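Local coordinates for protein SCO1, mitochondrial (Saccharomyces cerevisiae, PDB 2B7K) that serves as a mitochondrial copper chaperone required for accumulation of cytochrome c oxidase subunits 1 and 2, and may deliver copper to that enzyme, at residues Leu68-Ser72 with Ser73-Ile77; Asp172-Val175 with Glu176-Ser180. All coordinates share one frame; numbering follows the deposited sequence.

Both contacts are local and lie in the thioredoxin-like domain of SCO1, their centres about 12 Å apart and each about 17 Å from the centre of the chain. Contact 1 comes first and covers the last turns of helix 56-75, which connects strands 44-49 and 80-85 in a beta-alpha-beta unit, and the turn that leaves it; contact 2 belongs to the late helix 169-180, which follows edge strand 157-161. They meet through apolar side chains: Leu71 CD2 lies 3.7 Å from Val175 CG2, and Ile77 CD1 lies 3.9 Å from Val178 CB. The end of one helix is thus packed against the other, away from the copper ligands inferred by similarity, Cys53, Cys57 and His144.

Contact 1. Residues Leu68-Ser72 with Ser73-Ile77; sequences LNTLS and SKYGI
Backbone carbonyls of Asn69 to Ser72 accept N-H groups from Ser73 to Ile77 as helix 56-75 comes to its end. Ahead of them, a water bridges Leu68 and Ile77, donating to Leu68 O and, at 2.6 Å, to Ile77 O. Asn69 O is gripped twice by Ser73, whose N and OG approach from opposite faces of the carbonyl plane; OG, set between the backbone N and carbonyl carbon (chi1 67°), comes to 2.7 Å from Asn69 O. Thr70 O takes Lys74 N at 2.9 Å, and the methyl CG2 of Thr70 rests 3.5 Å from CD of the extended Lys74 chain, while Thr70 OG1 is bonded back to Leu66 O. Leu71 O also has two donors, Tyr75 N and, in a straight N-H...O bond of 3.0 Å, Ile77 N, one above each face of its plane. Ser72 O receives a weak bond from Gly76 N, where positive phi takes the chain out of the helix: a C-terminal cap built on a left-handed glycine. The turn brings Ile77 CD1 to 4.2 Å from Leu71 CD2. Leu71 and Tyr75 also touch Val171 of helix 169-180, and Leu71 meets Leu79 just before strand 80-85.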
ATOM      1  N   LEU A  68      11.443   0.750   1.872  1.00 12.43           N
ATOM      2  CA  LEU A  68      11.625   1.485   0.624  1.00 13.69           C
ATOM      3  C   LEU A  68      13.049   1.990   0.428  1.00 14.26           C
ATOM      4  O   LEU A  68      13.629   1.830  -0.650  1.00 12.54           O
ATOM      5  CB  LEU A  68      10.653   2.660   0.558  1.00 12.92           C
ATOM      6  CG  LEU A  68       9.180   2.244   0.495  1.00 14.57           C
ATOM      7  CD1 LEU A  68       8.289   3.476   0.602  1.00 15.76           C
ATOM      8  CD2 LEU A  68       8.911   1.498  -0.802  1.00 14.61           C
ATOM      9  N   ASN A  69      13.619   2.592   1.466  1.00 14.07           N
ATOM     10  CA  ASN A  69      14.981   3.106   1.366  1.00 15.30           C
ATOM     11  C   ASN A  69      16.024   2.004   1.207  1.00 14.07           C
ATOM     12  O   ASN A  69      16.996   2.171   0.477  1.00 15.54           O
ATOM     13  CB  ASN A  69      15.302   3.977   2.579  1.00 20.13           C
ATOM     14  CG  ASN A  69      14.754   5.383   2.438  1.00 21.88           C
ATOM     15  OD1 ASN A  69      14.672   6.133   3.410  1.00 24.85           O
ATOM     16  ND2 ASN A  69      14.383   5.752   1.216  1.00 23.47           N
ATOM     17  N   THR A  70      15.827   0.881   1.886  1.00 14.06           N
ATOM     18  CA  THR A  70      16.763  -0.230   1.773  1.00 14.02           C
ATOM     19  C   THR A  70      16.645  -0.822   0.372  1.00 14.88           C
ATOM     20  O   THR A  70      17.648  -1.155  -0.262  1.00 13.35           O
ATOM     21  CB  THR A  70      16.449  -1.336   2.796  1.00 16.55           C
ATOM     22  OG1 THR A  70      16.647  -0.828   4.119  1.00 18.09           O
ATOM     23  CG2 THR A  70      17.348  -2.535   2.581  1.00 18.13           C
ATOM     24  N   LEU A  71      15.410  -0.947  -0.110  1.00 13.28           N
ATOM     25  CA  LEU A  71      15.175  -1.512  -1.435  1.00 15.61           C
ATOM     26  C   LEU A  71      15.852  -0.711  -2.540  1.00 15.51           C
ATOM     27  O   LEU A  71      16.526  -1.270  -3.406  1.00 17.58           O
ATOM     28  CB  LEU A  71      13.668  -1.610  -1.705  1.00 14.57           C
ATOM     29  CG  LEU A  71      13.000  -2.783  -0.980  1.00 16.45           C
ATOM     30  CD1 LEU A  71      11.487  -2.639  -1.021  1.00 16.66           C
ATOM     31  CD2 LEU A  71      13.439  -4.089  -1.645  1.00 14.13           C
ATOM     32  N   SER A  72      15.682   0.603  -2.511  1.00 15.83           N
ATOM     33  CA  SER A  72      16.284   1.439  -3.536  1.00 17.61           C
ATOM     34  C   SER A  72      17.804   1.552  -3.408  1.00 19.08           C
ATOM     35  O   SER A  72      18.526   1.408  -4.397  1.00 19.51           O
ATOM     36  CB  SER A  72      15.650   2.832  -3.520  1.00 27.90           C
ATOM     37  OG  SER A  72      15.791   3.433  -2.248  1.00 31.27           O
ATOM     38  N   SER A  73      18.300   1.783  -2.198  1.00 22.75           N
ATOM     39  CA  SER A  73      19.741   1.936  -2.006  1.00 23.21           C
ATOM     40  C   SER A  73      20.560   0.651  -2.158  1.00 23.75           C
ATOM     41  O   SER A  73      21.617   0.656  -2.790  1.00 24.67           O
ATOM     42  CB  SER A  73      20.030   2.575  -0.641  1.00 21.06           C
ATOM     43  OG  SER A  73      19.680   1.719   0.432  1.00 19.27           O
ATOM     44  N   LYS A  74      20.074  -0.454  -1.602  1.00 20.99           N
ATOM     45  CA  LYS A  74      20.815  -1.714  -1.680  1.00 22.22           C
ATOM     46  C   LYS A  74      20.521  -2.611  -2.881  1.00 22.74           C
ATOM     47  O   LYS A  74      21.387  -3.378  -3.308  1.00 22.19           O
ATOM     48  CB  LYS A  74      20.598  -2.527  -0.401  1.00 31.77           C
ATOM     49  CG  LYS A  74      21.092  -1.846   0.857  1.00 37.59           C
ATOM     50  CD  LYS A  74      20.821  -2.705   2.076  1.00 41.73           C
ATOM     51  CE  LYS A  74      21.278  -2.017   3.350  1.00 45.14           C
ATOM     52  NZ  LYS A  74      20.858  -2.779   4.562  1.00 49.00           N
ATOM     53  N   TYR A  75      19.313  -2.525  -3.430  1.00 23.08           N
ATOM     54  CA  TYR A  75      18.951  -3.381  -4.555  1.00 23.62           C
ATOM     55  C   TYR A  75      18.491  -2.643  -5.805  1.00 24.74           C
ATOM     56  O   TYR A  75      18.207  -3.267  -6.828  1.00 26.04           O
ATOM     57  CB  TYR A  75      17.870  -4.378  -4.117  1.00 25.83           C
ATOM     58  CG  TYR A  75      18.270  -5.203  -2.919  1.00 25.29           C
ATOM     59  CD1 TYR A  75      18.059  -4.734  -1.622  1.00 26.35           C
ATOM     60  CD2 TYR A  75      18.908  -6.432  -3.079  1.00 27.28           C
ATOM     61  CE1 TYR A  75      18.478  -5.468  -0.512  1.00 28.55           C
ATOM     62  CE2 TYR A  75      19.334  -7.174  -1.977  1.00 29.30           C
ATOM     63  CZ  TYR A  75      19.117  -6.688  -0.697  1.00 30.38           C
ATOM     64  OH  TYR A  75      19.542  -7.416   0.394  1.00 29.21           O
ATOM     65  N   GLY A  76      18.419  -1.318  -5.726  1.00 24.68           N
ATOM     66  CA  GLY A  76      17.984  -0.536  -6.869  1.00 24.16           C
ATOM     67  C   GLY A  76      16.563  -0.871  -7.277  1.00 25.17           C
ATOM     68  O   GLY A  76      16.207  -0.809  -8.458  1.00 24.78           O
ATOM     69  N   ILE A  77      15.747  -1.241  -6.295  1.00 17.19           N
ATOM     70  CA  ILE A  77      14.353  -1.584  -6.540  1.00 17.21           C
ATOM     71  C   ILE A  77      13.479  -0.414  -6.124  1.00 17.73           C
ATOM     72  O   ILE A  77      13.649   0.134  -5.034  1.00 18.25           O
ATOM     73  CB  ILE A  77      13.929  -2.836  -5.724  1.00 21.12           C
ATOM     74  CG1 ILE A  77      14.579  -4.089  -6.315  1.00 23.35           C
ATOM     75  CG2 ILE A  77      12.407  -2.966  -5.706  1.00 24.01           C
ATOM     76  CD1 ILE A  77      14.317  -5.360  -5.510  1.00 20.87           C
TER
HETATM   77  O   HOH W   1      12.080   1.019  -3.096  1.00 28.38           O

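Contact 2. Residues Asp172-Val175 with Glu176-Ser180; sequences DKIV and EHVKS
The side chain of Lys173 curls back along its own helix to meet His177, one turn later. Its CG stands anti to the backbone N (chi1 -171°), and a bend at chi2 (66°) turns the rest of the chain so that CE reaches 3.7 Å from NE2 of His177. CD2 of the His177 ring lies 3.2 Å from Lys173 O, which approaches the ring obliquely and which His177 N grips only weakly. Lys173 CD also passes 3.9 Å from OE2 of the extended Glu176. With an alanine here the CE contact to His177 NE2 is lost, which would probably leave the imidazole freer to turn and Glu176 without this nearby positive charge. Further round the helix, Ile174 and Val178 run in parallel, CG2 to CG2 at 4.1 Å, and Val178 N is bonded to Ile174 O at 3.0 Å. Val175 and Lys179 do likewise: the methylenes of Lys179, curled at chi3 and chi4, bring CE to 3.6 Å from Val175 CG1. The chemistry is two-sided: Ile174 packs on Leu161 of strand 157-161 and Val175 on Tyr75 of helix 56-75, whereas Lys173 NZ and Glu176 OE2, 4.2 Å apart, fall short of a salt bridge and probably attract only loosely, and the buried His177 NE2 has no modelled polar partner.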
ATOM      1  N   ASP A 172      13.894  -8.817   2.295  1.00 16.37           N
ATOM      2  CA  ASP A 172      14.305 -10.065   1.646  1.00 16.37           C
ATOM      3  C   ASP A 172      13.180 -10.680   0.815  1.00 16.37           C
ATOM      4  O   ASP A 172      13.399 -11.136  -0.312  1.00 16.76           O
ATOM      5  CB  ASP A 172      14.783 -11.093   2.688  1.00 39.18           C
ATOM      6  CG  ASP A 172      16.032 -10.644   3.437  1.00 39.18           C
ATOM      7  OD1 ASP A 172      16.873  -9.945   2.838  1.00 39.18           O
ATOM      8  OD2 ASP A 172      16.191 -11.008   4.627  1.00 39.18           O
ATOM      9  N   LYS A 173      11.972 -10.683   1.377  1.00 19.34           N
ATOM     10  CA  LYS A 173      10.808 -11.252   0.708  1.00 20.29           C
ATOM     11  C   LYS A 173      10.416 -10.471  -0.541  1.00 19.46           C
ATOM     12  O   LYS A 173      10.068 -11.054  -1.567  1.00 18.63           O
ATOM     13  CB  LYS A 173       9.619 -11.301   1.676  1.00 26.87           C
ATOM     14  CG  LYS A 173       8.419 -12.078   1.151  1.00 30.53           C
ATOM     15  CD  LYS A 173       8.754 -13.555   1.000  1.00 34.70           C
ATOM     16  CE  LYS A 173       7.526 -14.381   0.657  1.00 36.76           C
ATOM     17  NZ  LYS A 173       7.850 -15.833   0.581  1.00 38.62           N
ATOM     18  N   ILE A 174      10.461  -9.146  -0.457  1.00 17.30           N
ATOM     19  CA  ILE A 174      10.112  -8.322  -1.603  1.00 15.78           C
ATOM     20  C   ILE A 174      11.138  -8.512  -2.724  1.00 17.22           C
ATOM     21  O   ILE A 174      10.771  -8.689  -3.884  1.00 16.25           O
ATOM     22  CB  ILE A 174      10.020  -6.835  -1.183  1.00 14.85           C
ATOM     23  CG1 ILE A 174       8.850  -6.669  -0.207  1.00 14.12           C
ATOM     24  CG2 ILE A 174       9.836  -5.945  -2.402  1.00 14.37           C
ATOM     25  CD1 ILE A 174       8.747  -5.298   0.424  1.00 14.58           C
ATOM     26  N   VAL A 175      12.420  -8.496  -2.373  1.00 15.15           N
ATOM     27  CA  VAL A 175      13.474  -8.682  -3.365  1.00 17.36           C
ATOM     28  C   VAL A 175      13.256  -9.986  -4.134  1.00 19.56           C
ATOM     29  O   VAL A 175      13.332 -10.014  -5.360  1.00 18.37           O
ATOM     30  CB  VAL A 175      14.865  -8.707  -2.693  1.00 18.50           C
ATOM     31  CG1 VAL A 175      15.949  -9.023  -3.730  1.00 20.22           C
ATOM     32  CG2 VAL A 175      15.140  -7.355  -2.033  1.00 19.69           C
ATOM     33  N   GLU A 176      12.975 -11.056  -3.401  1.00 22.32           N
ATOM     34  CA  GLU A 176      12.734 -12.373  -3.992  1.00 25.17           C
ATOM     35  C   GLU A 176      11.663 -12.307  -5.086  1.00 23.43           C
ATOM     36  O   GLU A 176      11.844 -12.839  -6.185  1.00 23.24           O
ATOM     37  CB  GLU A 176      12.307 -13.348  -2.888  1.00 48.17           C
ATOM     38  CG  GLU A 176      12.110 -14.786  -3.339  1.00 55.15           C
ATOM     39  CD  GLU A 176      11.744 -15.710  -2.188  1.00 57.49           C
ATOM     40  OE1 GLU A 176      11.575 -16.925  -2.428  1.00 60.03           O
ATOM     41  OE2 GLU A 176      11.627 -15.226  -1.042  1.00 59.99           O
ATOM     42  N   HIS A 177      10.552 -11.646  -4.783  1.00 22.55           N
ATOM     43  CA  HIS A 177       9.450 -11.503  -5.733  1.00 23.32           C
ATOM     44  C   HIS A 177       9.799 -10.654  -6.949  1.00 23.52           C
ATOM     45  O   HIS A 177       9.466 -11.005  -8.079  1.00 23.60           O
ATOM     46  CB  HIS A 177       8.235 -10.887  -5.037  1.00 23.37           C
ATOM     47  CG  HIS A 177       7.445 -11.860  -4.223  1.00 26.13           C
ATOM     48  ND1 HIS A 177       6.708 -12.877  -4.791  1.00 28.60           N
ATOM     49  CD2 HIS A 177       7.287 -11.983  -2.884  1.00 27.05           C
ATOM     50  CE1 HIS A 177       6.129 -13.584  -3.837  1.00 27.30           C
ATOM     51  NE2 HIS A 177       6.464 -13.063  -2.671  1.00 28.13           N
ATOM     52  N   VAL A 178      10.453  -9.523  -6.713  1.00 20.05           N
ATOM     53  CA  VAL A 178      10.812  -8.622  -7.796  1.00 20.56           C
ATOM     54  C   VAL A 178      11.833  -9.220  -8.756  1.00 23.65           C
ATOM     55  O   VAL A 178      11.654  -9.161  -9.977  1.00 22.29           O
ATOM     56  CB  VAL A 178      11.367  -7.290  -7.240  1.00 19.66           C
ATOM     57  CG1 VAL A 178      11.807  -6.380  -8.374  1.00 19.21           C
ATOM     58  CG2 VAL A 178      10.301  -6.607  -6.403  1.00 17.24           C
ATOM     59  N   LYS A 179      12.894  -9.797  -8.203  1.00 26.13           N
ATOM     60  CA  LYS A 179      13.946 -10.373  -9.032  1.00 29.68           C
ATOM     61  C   LYS A 179      13.564 -11.653  -9.764  1.00 30.50           C
ATOM     62  O   LYS A 179      14.158 -11.973 -10.794  1.00 30.75           O
ATOM     63  CB  LYS A 179      15.208 -10.616  -8.197  1.00 40.20           C
ATOM     64  CG  LYS A 179      15.816  -9.346  -7.623  1.00 43.35           C
ATOM     65  CD  LYS A 179      17.333  -9.445  -7.446  1.00 45.38           C
ATOM     66  CE  LYS A 179      17.750 -10.563  -6.497  1.00 47.13           C
ATOM     67  NZ  LYS A 179      17.522 -11.925  -7.059  1.00 50.14           N
ATOM     68  N   SER A 180      12.579 -12.383  -9.254  1.00 31.49           N
ATOM     69  CA  SER A 180      12.172 -13.622  -9.908  1.00 33.05           C
ATOM     70  C   SER A 180      10.975 -13.416 -10.833  1.00 33.06           C
ATOM     71  O   SER A 180      10.552 -14.339 -11.529  1.00 32.13           O
ATOM     72  CB  SER A 180      11.835 -14.690  -8.865  1.00 37.05           C
ATOM     73  OG  SER A 180      10.645 -14.373  -8.169  1.00 38.78           O
TER